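Local coordinates for putative epoxide hydrolase protein (PDB 5BOV) that is a putative epoxide hydrolase of the alpha/beta-hydrolase fold, whose natural reaction and substrate are not established, at residues 42-47 against 284-288; 7-12 against 23-27. One frame throughout, in Å; residues are numbered along the deposited sequence. Where two conformers were deposited one is given.

Contact 1 of 2, residues 42-47 against 284-288; sequences YDIQSY and HNPPQ
Ser46 and Asn285 are joined by a direct hydrogen bond: Asn285 ND2 donates to Ser46 OG over 3.2 Å, with the serine oxygen 19° out of the amide plane. The same amide works in two directions, since its OD1 accepts from Gln288 N (3.1 Å) and so N-caps helix 286-289. Asparagine suits this place because one short side chain both closes the first helical turn and reaches the loop; with CG anti to the backbone N (chi1 -173°), the amide is carried toward Ser46.

Packing is tight where Pro287 meets Tyr47: Pro287 CB comes within 3.4 Å of Tyr47 CE1. Proline offers a compact aliphatic ring, and in the first helical turn its missing N-H costs nothing. The phenol is tied to Leu37 O. The Tyr42 ring has Asn285 ND2 3.4 Å from its CD1, ring and amide planes 77° apart, and its OH meets the edge of the His284 imidazole at CD2.

Segment 42-47 follows strand 32-37 of the alpha/beta-hydrolase sheet. In that fold the loop after the last strand commonly carries the catalytic histidine, and His284 occupies a position consistent with this role. Phe109, within the probable nucleophile elbow (the GxDxG pattern), packs on Tyr42, Ser46 and Tyr47. Asp43 OD1 accepts from Gln45 N, an Asx turn that braces the loop, and also bonds Thr200 OG1.

The looser side is that of partly exposed Gln288, where one water replaces direct contact: it accepts from Asp43 N, donates to Gln288 OE1 (2.8 Å) and bonds Ser46 OG, a small hydroxyl able to take both amide and water.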
ATOM      1  N   TYR A  42       7.311  -2.013   4.036  1.00  7.35           N
ATOM      2  CA  TYR A  42       8.094  -1.158   3.130  1.00  7.30           C
ATOM      3  C   TYR A  42       7.810   0.278   3.452  1.00  7.09           C
ATOM      4  O   TYR A  42       7.087   0.582   4.440  1.00  7.10           O
ATOM      5  CB  TYR A  42       7.794  -1.490   1.684  1.00  7.44           C
ATOM      6  CG  TYR A  42       7.964  -2.981   1.380  1.00  7.54           C
ATOM      7  CD1 TYR A  42       9.164  -3.442   0.927  1.00  7.89           C
ATOM      8  CD2 TYR A  42       6.917  -3.872   1.447  1.00  7.41           C
ATOM      9  CE1 TYR A  42       9.357  -4.800   0.612  1.00  8.17           C
ATOM     10  CE2 TYR A  42       7.064  -5.183   1.127  1.00  7.59           C
ATOM     11  CZ  TYR A  42       8.276  -5.654   0.708  1.00  7.90           C
ATOM     12  OH  TYR A  42       8.391  -6.981   0.395  1.00  8.39           O
ATOM     13  N   ASP A  43       8.326   1.217   2.668  1.00  7.15           N
ATOM     14  CA  ASP A  43       7.974   2.618   2.912  1.00  7.32           C
ATOM     15  C   ASP A  43       8.077   3.453   1.630  1.00  7.29           C
ATOM     16  O   ASP A  43       8.133   2.872   0.546  1.00  7.41           O
ATOM     17  CB  ASP A  43       8.786   3.245   4.062  1.00  7.81           C
ATOM     18  CG  ASP A  43      10.181   3.634   3.666  1.00  8.24           C
ATOM     19  OD1 ASP A  43      10.670   3.205   2.610  1.00  8.32           O
ATOM     20  OD2 ASP A  43      10.813   4.280   4.543  1.00  9.65           O
ATOM     21  N   ILE A  44       8.094   4.776   1.758  1.00  7.13           N
ATOM     22  CA  ILE A  44       8.144   5.667   0.611  1.00  7.35           C
ATOM     23  C   ILE A  44       9.349   5.414  -0.315  1.00  7.59           C
ATOM     24  O   ILE A  44       9.357   5.775  -1.495  1.00  7.75           O
ATOM     25  CB  ILE A  44       8.109   7.156   1.021  1.00  7.45           C
ATOM     26  CG1 ILE A  44       9.326   7.555   1.836  1.00  7.93           C
ATOM     27  CG2 ILE A  44       6.785   7.428   1.762  1.00  7.58           C
ATOM     28  CD1 ILE A  44       9.443   9.027   2.039  1.00  8.01           C
ATOM     29  N   GLN A  45      10.443   4.816   0.219  1.00  7.79           N
ATOM     30  CA  GLN A  45      11.585   4.548  -0.629  1.00  7.91           C
ATOM     31  C   GLN A  45      11.287   3.603  -1.776  1.00  7.86           C
ATOM     32  O   GLN A  45      12.038   3.514  -2.760  1.00  8.22           O
ATOM     33  CB  GLN A  45      12.788   4.030   0.183  1.00  8.26           C
ATOM     34  CG  GLN A  45      13.264   4.953   1.298  1.00  8.77           C
ATOM     35  CD  GLN A  45      13.481   6.418   0.892  1.00  9.14           C
ATOM     36  OE1 GLN A  45      13.135   7.333   1.714  1.00 10.79           O
ATOM     37  NE2 GLN A  45      14.034   6.656  -0.197  1.00  8.93           N
ATOM     38  N   SER A  46      10.174   2.875  -1.686  1.00  7.70           N
ATOM     39  CA  SER A  46       9.711   2.052  -2.778  1.00  7.62           C
ATOM     40  C   SER A  46       9.505   2.899  -4.081  1.00  7.27           C
ATOM     41  O   SER A  46       9.618   2.331  -5.170  1.00  7.82           O
ATOM     42  CB  SER A  46       8.355   1.440  -2.435  1.00  7.86           C
ATOM     43  OG  SER A  46       8.429   0.540  -1.340  1.00  8.36           O
ATOM     44  N   TYR A  47       9.319   4.213  -3.909  1.00  7.14           N
ATOM     45  CA  TYR A  47       9.088   5.124  -5.001  1.00  6.99           C
ATOM     46  C   TYR A  47      10.166   6.153  -5.147  1.00  7.30           C
ATOM     47  O   TYR A  47       9.995   7.087  -5.919  1.00  7.43           O
ATOM     48  CB  TYR A  47       7.727   5.777  -4.804  1.00  7.00           C
ATOM     49  CG  TYR A  47       6.592   4.759  -4.721  1.00  6.94           C
ATOM     50  CD1 TYR A  47       6.175   4.077  -5.861  1.00  6.92           C
ATOM     51  CD2 TYR A  47       5.970   4.463  -3.510  1.00  7.05           C
ATOM     52  CE1 TYR A  47       5.127   3.194  -5.838  1.00  6.86           C
ATOM     53  CE2 TYR A  47       4.927   3.531  -3.443  1.00  6.74           C
ATOM     54  CZ  TYR A  47       4.512   2.886  -4.590  1.00  6.92           C
ATOM     55  OH  TYR A  47       3.462   2.010  -4.577  1.00  7.03           O
ATOM     56  N   HIS A 284       7.599  -9.003  -5.006  1.00  9.19           N
ATOM     57  CA  HIS A 284       6.477  -8.420  -4.337  1.00  9.75           C
ATOM     58  C   HIS A 284       6.451  -6.887  -4.369  1.00  9.69           C
ATOM     59  O   HIS A 284       5.394  -6.274  -4.049  1.00 10.18           O
ATOM     60  CB  HIS A 284       6.547  -8.911  -2.909  1.00 10.49           C
ATOM     61  CG  HIS A 284       5.438  -8.466  -2.036  1.00 11.75           C
ATOM     62  ND1 HIS A 284       4.113  -8.716  -2.314  1.00 13.52           N
ATOM     63  CD2 HIS A 284       5.458  -7.890  -0.814  1.00 13.04           C
ATOM     64  CE1 HIS A 284       3.360  -8.240  -1.330  1.00 13.15           C
ATOM     65  NE2 HIS A 284       4.152  -7.783  -0.398  1.00 13.84           N
ATOM     66  N   ASN A 285       7.572  -6.269  -4.713  1.00  9.06           N
ATOM     67  CA  ASN A 285       7.661  -4.778  -4.727  1.00  8.37           C
ATOM     68  C   ASN A 285       8.088  -4.250  -6.114  1.00  8.27           C
ATOM     69  O   ASN A 285       9.237  -3.858  -6.314  1.00  7.71           O
ATOM     70  CB  ASN A 285       8.586  -4.338  -3.587  1.00  8.24           C
ATOM     71  CG  ASN A 285       8.629  -2.844  -3.390  1.00  8.42           C
ATOM     72  OD1 ASN A 285       8.171  -2.049  -4.231  1.00  7.89           O
ATOM     73  ND2 ASN A 285       9.207  -2.427  -2.276  1.00  8.45           N
ATOM     74  N   PRO A 286       7.177  -4.303  -7.091  1.00  8.07           N
ATOM     75  CA  PRO A 286       7.522  -3.826  -8.406  1.00  8.20           C
ATOM     76  C   PRO A 286       8.045  -2.404  -8.494  1.00  8.09           C
ATOM     77  O   PRO A 286       8.962  -2.146  -9.264  1.00  8.13           O
ATOM     78  CB  PRO A 286       6.216  -4.003  -9.188  1.00  8.28           C
ATOM     79  CG  PRO A 286       5.562  -5.172  -8.552  1.00  8.34           C
ATOM     80  CD  PRO A 286       5.838  -4.995  -7.134  1.00  8.12           C
ATOM     81  N   PRO A 287       7.470  -1.479  -7.698  1.00  7.71           N
ATOM     82  CA  PRO A 287       8.063  -0.139  -7.944  1.00  7.72           C
ATOM     83  C   PRO A 287       9.521  -0.024  -7.509  1.00  8.04           C
ATOM     84  O   PRO A 287      10.285   0.710  -8.118  1.00  8.40           O
ATOM     85  CB  PRO A 287       7.199   0.808  -7.127  1.00  7.75           C
ATOM     86  CG  PRO A 287       6.429  -0.050  -6.142  1.00  7.65           C
ATOM     87  CD  PRO A 287       6.337  -1.416  -6.808  1.00  7.83           C
ATOM     88  N   GLN A 288       9.863  -0.675  -6.403  1.00  8.05           N
ATOM     89  CA  GLN A 288      11.236  -0.556  -5.923  1.00  8.41           C
ATOM     90  C   GLN A 288      12.169  -1.439  -6.799  1.00  9.15           C
ATOM     91  O   GLN A 288      13.339  -1.047  -7.063  1.00  9.37           O
ATOM     92  CB  GLN A 288      11.351  -0.952  -4.492  1.00  9.04           C
ATOM     93  CG  GLN A 288      12.599  -0.304  -3.867  1.00  9.45           C
ATOM     94  CD  GLN A 288      12.595  -0.241  -2.327  1.00  9.86           C
ATOM     95  OE1 GLN A 288      11.598  -0.430  -1.663  1.00  9.72           O
ATOM     96  NE2 GLN A 288      13.778   0.061  -1.782  1.00 10.80           N
TER
HETATM   97  O   HOH W   1      10.629   0.339   0.826  1.00  9.97           O

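Contact 2 of 2, residues 7-12 against 23-27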
ATOM      1  N   ALA A   7      15.588  15.961  -3.919  1.00 16.01           N
ATOM      2  CA  ALA A   7      14.179  16.392  -3.712  1.00 14.98           C
ATOM      3  C   ALA A   7      13.339  15.385  -2.969  1.00 14.15           C
ATOM      4  O   ALA A   7      12.381  15.742  -2.260  1.00 14.70           O
ATOM      5  CB  ALA A   7      13.474  16.668  -5.066  1.00 15.23           C
ATOM      6  N   PHE A   8      13.649  14.122  -3.244  1.00 13.33           N
ATOM      7  CA  PHE A   8      12.832  13.043  -2.637  1.00 12.63           C
ATOM      8  C   PHE A   8      13.140  12.930  -1.166  1.00 13.59           C
ATOM      9  O   PHE A   8      12.333  12.338  -0.444  1.00 13.28           O
ATOM     10  CB  PHE A   8      13.143  11.705  -3.317  1.00 11.90           C
ATOM     11  CG  PHE A   8      12.136  10.644  -2.998  1.00 10.92           C
ATOM     12  CD1 PHE A   8      10.914  10.581  -3.678  1.00 10.11           C
ATOM     13  CD2 PHE A   8      12.389   9.736  -1.984  1.00 10.71           C
ATOM     14  CE1 PHE A   8       9.963   9.642  -3.357  1.00  9.29           C
ATOM     15  CE2 PHE A   8      11.430   8.815  -1.683  1.00 10.24           C
ATOM     16  CZ  PHE A   8      10.230   8.787  -2.350  1.00  9.75           C
ATOM     17  N   ASP A   9      14.220  13.530  -0.671  1.00 13.77           N
ATOM     18  CA  ASP A   9      14.482  13.563   0.737  1.00 14.96           C
ATOM     19  C   ASP A   9      13.901  14.769   1.521  1.00 14.34           C
ATOM     20  O   ASP A   9      14.142  14.853   2.728  1.00 14.58           O
ATOM     21  CB  ASP A   9      15.962  13.399   1.001  1.00 16.05           C
ATOM     22  CG  ASP A   9      16.468  11.999   0.651  1.00 18.97           C
ATOM     23  OD1 ASP A   9      15.668  11.024   0.664  1.00 18.63           O
ATOM     24  OD2 ASP A   9      17.686  11.936   0.307  1.00 22.99           O
ATOM     25  N   LYS A  10      13.105  15.627   0.879  1.00 14.93           N
ATOM     26  CA  LYS A  10      12.451  16.717   1.569  1.00 16.09           C
ATOM     27  C   LYS A  10      11.066  16.208   1.930  1.00 15.34           C
ATOM     28  O   LYS A  10      10.250  16.034   1.080  1.00 15.89           O
ATOM     29  CB  LYS A  10      12.420  17.966   0.689  1.00 18.50           C
ATOM     30  CG  LYS A  10      13.815  18.530   0.517  1.00 22.87           C
ATOM     31  CD  LYS A  10      13.819  19.687  -0.489  1.00 26.92           C
ATOM     32  CE  LYS A  10      15.154  20.405  -0.425  1.00 31.67           C
ATOM     33  NZ  LYS A  10      16.138  19.672  -1.269  1.00 35.29           N
ATOM     34  N   ILE A  11      10.886  15.885   3.197  1.00 14.01           N
ATOM     35  CA  ILE A  11       9.641  15.350   3.706  1.00 13.39           C
ATOM     36  C   ILE A  11       8.762  16.463   4.218  1.00 13.59           C
ATOM     37  O   ILE A  11       9.179  17.273   5.023  1.00 14.81           O
ATOM     38  CB  ILE A  11       9.864  14.360   4.838  1.00 13.70           C
ATOM     39  CG1 ILE A  11      10.864  13.281   4.367  1.00 13.58           C
ATOM     40  CG2 ILE A  11       8.566  13.723   5.230  1.00 13.61           C
ATOM     41  CD1 ILE A  11      10.478  12.575   3.088  1.00 13.33           C
ATOM     42  N   GLN A  12       7.553  16.547   3.673  1.00 12.63           N
ATOM     43  CA  GLN A  12       6.560  17.552   4.079  0.70 13.09           C
ATOM     44  C   GLN A  12       5.616  16.920   5.090  1.00 12.16           C
ATOM     45  O   GLN A  12       5.524  15.702   5.184  1.00 11.74           O
ATOM     46  CB  GLN A  12       5.700  17.989   2.895  0.70 14.27           C
ATOM     47  CG  GLN A  12       6.409  18.341   1.583  0.70 15.97           C
ATOM     48  CD  GLN A  12       7.276  19.500   1.749  0.70 17.36           C
ATOM     49  OE1 GLN A  12       6.897  20.497   2.377  0.70 19.35           O
ATOM     50  NE2 GLN A  12       8.497  19.418   1.193  0.70 19.82           N
ATOM     51  N   TYR A  23       4.984  13.186   3.895  1.00  9.12           N
ATOM     52  CA  TYR A  23       4.906  12.890   2.451  1.00  9.05           C
ATOM     53  C   TYR A  23       5.922  13.625   1.638  1.00  9.22           C
ATOM     54  O   TYR A  23       6.319  14.737   1.959  1.00  9.48           O
ATOM     55  CB  TYR A  23       3.485  13.117   1.913  1.00  9.22           C
ATOM     56  CG  TYR A  23       3.069  14.571   1.946  1.00  9.78           C
ATOM     57  CD1 TYR A  23       2.715  15.203   3.147  1.00 10.55           C
ATOM     58  CD2 TYR A  23       3.044  15.310   0.803  1.00 10.35           C
ATOM     59  CE1 TYR A  23       2.420  16.556   3.189  1.00 11.18           C
ATOM     60  CE2 TYR A  23       2.713  16.684   0.811  1.00 10.73           C
ATOM     61  CZ  TYR A  23       2.397  17.291   1.983  1.00 11.41           C
ATOM     62  OH  TYR A  23       2.097  18.612   2.039  1.00 12.43           O
ATOM     63  N   VAL A  24       6.333  13.035   0.524  1.00  8.98           N
ATOM     64  CA  VAL A  24       7.044  13.727  -0.541  1.00  9.39           C
ATOM     65  C   VAL A  24       6.036  14.311  -1.519  1.00  9.49           C
ATOM     66  O   VAL A  24       4.983  13.757  -1.759  1.00  8.88           O
ATOM     67  CB  VAL A  24       7.903  12.720  -1.298  1.00  9.83           C
ATOM     68  CG1 VAL A  24       8.578  13.322  -2.487  1.00 10.44           C
ATOM     69  CG2 VAL A  24       8.908  12.107  -0.374  1.00 10.36           C
ATOM     70  N   ASP A  25       6.361  15.516  -1.989  1.00  9.45           N
ATOM     71  CA  ASP A  25       5.524  16.220  -2.982  1.00 10.05           C
ATOM     72  C   ASP A  25       6.467  16.877  -3.980  1.00 10.75           C
ATOM     73  O   ASP A  25       7.079  17.882  -3.669  1.00 11.20           O
ATOM     74  CB  ASP A  25       4.658  17.263  -2.252  1.00 10.62           C
ATOM     75  CG  ASP A  25       3.712  18.015  -3.155  1.00 11.63           C
ATOM     76  OD1 ASP A  25       3.737  17.832  -4.384  1.00 11.41           O
ATOM     77  OD2 ASP A  25       2.924  18.800  -2.569  1.00 11.81           O
ATOM     78  N   ILE A  26       6.593  16.261  -5.147  1.00 11.14           N
ATOM     79  CA  ILE A  26       7.554  16.697  -6.141  1.00 12.24           C
ATOM     80  C   ILE A  26       6.885  16.828  -7.502  1.00 12.52           C
ATOM     81  O   ILE A  26       5.736  16.376  -7.750  1.00 12.92           O
ATOM     82  CB  ILE A  26       8.751  15.806  -6.265  1.00 13.35           C
ATOM     83  CG1 ILE A  26       8.342  14.354  -6.598  1.00 13.65           C
ATOM     84  CG2 ILE A  26       9.575  15.950  -4.990  1.00 14.04           C
ATOM     85  CD1 ILE A  26       9.558  13.479  -6.808  1.00 14.81           C
ATOM     86  N   GLY A  27       7.557  17.533  -8.406  1.00 12.68           N
ATOM     87  CA  GLY A  27       6.998  17.776  -9.710  1.00 12.96           C
ATOM     88  C   GLY A  27       6.269  19.090  -9.828  1.00 13.19           C
ATOM     89  O   GLY A  27       6.067  19.811  -8.865  1.00 12.67           O
TER
HETATM   90  O   HOH W   2       8.797  16.909  -0.936  1.00 10.85           O
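The Phe8 ring carries Val24 CG2 over the centre of one face, a CH-pi contact 4.0 Å from the centroid and 11° off the normal, while Ile26 CD1 stands at its edge. The Tyr23 ring has Gln12 CB over one face, 3.7 Å from the centroid and shifted toward the rim, and Asp25 OD2 at its edge, in plane. Tyr23 takes chi1 67°, placing CG between the backbone N and the carbonyl carbon, which turns the ring against Gln12 CB.

Gln12 and Tyr23 form an antiparallel hydrogen-bonded pair, with Gln12 N giving to Tyr23 O at 2.8 Å and Tyr23 N to Gln12 O at 2.9 Å. This pair belongs to the hairpin of strands 12-16 and 19-26 at the margin of the sheet. Before it the chain makes a 3-10 turn, whose small Ala7 sets CB 4.0 Å from Ile26 CG2; Val24 CG2 also meets Ile11 CD1 at 3.8 Å.

Beyond the paired residues, where the first segment is loop, a water donates to Lys10 O (2.6 Å) and accepts from Asp25 N. Asp25 keeps its carboxylate for Arg29 and Arg60. Direct pairing thus gives way to a water bridge and apolar contacts, which hold the N-terminal turn against the strand.

Contact 1 is buried near the middle of the chain, whereas contact 2 is only partly buried at the sheet margin, about 15 Å away between centres. They meet at Phe8, whose CZ lies 3.3 Å from Ile44 O, and at the Ile11-Ile44 pair, which touches through the two CD1 atoms. Contact 1 ties a loop to the N-terminal end of a helix, 237 residues apart in sequence, using side-chain amides, a serine hydroxyl and aromatic rings; contact 2 joins a 3-10 turn to strand 19-26 with a backbone-bonded pair and CH-pi and aliphatic contacts. Strand 59-74 borders both, touching Ile44 and Tyr47 of the first and pairing with Val24 and Ile26 of the second.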